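Local coordinates for protein translation elongation factor 1A (Methanosarcina mazei, PDB 3WND), which probably acts as a GTP-dependent translation elongation factor related to SelB and EF-Tu, binding cysteinyl-tRNA in its GTP-bound form, at residues 89-93 with 94-98. Numbering follows the deposited sequence.
Sequences LCIPP and QGLDA
Pro92 and Gly95 stand at the two ends of a type II beta turn, a compact example of how a chain leaving a buried strand reverses before entering a helix. Their CA atoms lie 4.8 Å apart, with Pro93 and Gln94 at the corners. Pro93, its phi held near -62° by the ring, suits the first corner, whereas Gln94 takes the second with a positive phi of 54°. Pro92 O and Gly95 N approach to 2.9 Å across the turn.

The van der Waals contacts are modest and come from the strand side. The pyrrolidine ring of Pro92 lies against the backbone of Gly95, its CG 3.9 Å from Gly95 CA. With CG2 of Ile91 anti to the backbone N (chi1 of CG1 -54°), this methyl reaches the Gly95 carbonyl, 3.9 Å from its O. Ile91 CG2 also comes within 4.5 Å of Leu96 CD2, a loose apolar contact. Gly95, lacking a side chain, lets Pro92 and Ile91 come close to its main chain. Ile91 and Leu96 both continue onto Leu137 of helix 127-140.

Polar contacts take over beyond the turn. Leu96 is the centre of an inverse gamma turn, in which Asp97 N makes a weak 2.9 Å bond to Gly95 O; that carbonyl also accepts from Thr100 OG1. Asp97 then serves as N-cap of helix 98-109, its OD1 bonded to Thr100 N, while OD2 pairs with Thr29 OG1 and so ties the helix start to the loop after strand 21-28.

Pro92 also packs on Ser32, which binds GDP in another structure of this protein, though no GDP is bound in this model. The whole is a strand-turn-helix connection in the nucleotide-binding domain, whose central sheet and flanking helices fit the P-loop GTPase fold (G domain) of translational GTPases.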
# COMPACT_ATOMS: atom_id res chain seq x y z
N LEU A 89 7.77 -5.19 -7.78
CA LEU A 89 7.28 -6.59 -7.80
C LEU A 89 8.46 -7.47 -8.11
O LEU A 89 9.06 -7.31 -9.20
CB LEU A 89 6.12 -6.76 -8.78
CG LEU A 89 5.73 -8.18 -9.08
CD1 LEU A 89 5.22 -8.88 -7.75
CD2 LEU A 89 4.66 -8.17 -10.18
N CYS A 90 8.81 -8.30 -7.17
CA CYS A 90 10.03 -9.16 -7.33
C CYS A 90 9.60 -10.49 -7.94
O CYS A 90 8.77 -11.16 -7.43
CB CYS A 90 10.63 -9.41 -5.94
SG CYS A 90 11.29 -7.93 -5.21
N ILE A 91 10.18 -10.80 -9.11
CA ILE A 91 9.90 -12.08 -9.76
C ILE A 91 11.26 -12.78 -9.95
O ILE A 91 12.07 -12.30 -10.77
CB ILE A 91 9.17 -11.86 -11.11
CG1 ILE A 91 7.89 -10.99 -10.88
CG2 ILE A 91 8.87 -13.21 -11.73
CD1 ILE A 91 7.12 -10.62 -12.09
N PRO A 92 11.42 -13.97 -9.38
CA PRO A 92 12.67 -14.72 -9.55
C PRO A 92 12.65 -15.55 -10.88
O PRO A 92 11.62 -15.62 -11.54
CB PRO A 92 12.66 -15.64 -8.33
CG PRO A 92 11.15 -16.00 -8.18
CD PRO A 92 10.47 -14.66 -8.43
N PRO A 93 13.79 -16.16 -11.24
CA PRO A 93 13.79 -16.88 -12.53
C PRO A 93 12.74 -18.00 -12.44
O PRO A 93 12.54 -18.64 -11.37
CB PRO A 93 15.31 -17.34 -12.65
CG PRO A 93 16.03 -16.25 -11.87
CD PRO A 93 15.16 -16.08 -10.64
N GLN A 94 12.05 -18.21 -13.55
CA GLN A 94 10.98 -19.16 -13.64
C GLN A 94 9.93 -18.92 -12.58
O GLN A 94 9.25 -19.86 -12.11
CB GLN A 94 11.50 -20.64 -13.53
CG GLN A 94 12.51 -21.05 -14.63
CD GLN A 94 11.85 -21.06 -16.04
OE1 GLN A 94 10.60 -21.16 -16.17
NE2 GLN A 94 12.69 -20.94 -17.10
N GLY A 95 9.71 -17.64 -12.23
CA GLY A 95 8.88 -17.30 -11.05
C GLY A 95 7.41 -16.92 -11.39
O GLY A 95 6.76 -16.25 -10.60
N LEU A 96 6.94 -17.28 -12.58
CA LEU A 96 5.56 -17.07 -12.94
C LEU A 96 4.63 -18.06 -12.30
O LEU A 96 4.11 -18.94 -13.02
CB LEU A 96 5.44 -17.23 -14.46
CG LEU A 96 6.36 -16.23 -15.19
CD1 LEU A 96 6.26 -16.51 -16.69
CD2 LEU A 96 6.07 -14.76 -14.84
N ASP A 97 4.41 -17.89 -10.98
CA ASP A 97 3.62 -18.84 -10.20
C ASP A 97 2.32 -18.19 -9.74
O ASP A 97 1.93 -17.09 -10.21
CB ASP A 97 4.42 -19.35 -8.99
CG ASP A 97 4.75 -18.27 -7.97
OD1 ASP A 97 4.25 -17.16 -8.10
OD2 ASP A 97 5.48 -18.58 -6.99
N ALA A 98 1.65 -18.86 -8.83
CA ALA A 98 0.27 -18.45 -8.45
C ALA A 98 0.31 -17.12 -7.71
O ALA A 98 -0.57 -16.24 -7.94
CB ALA A 98 -0.35 -19.52 -7.58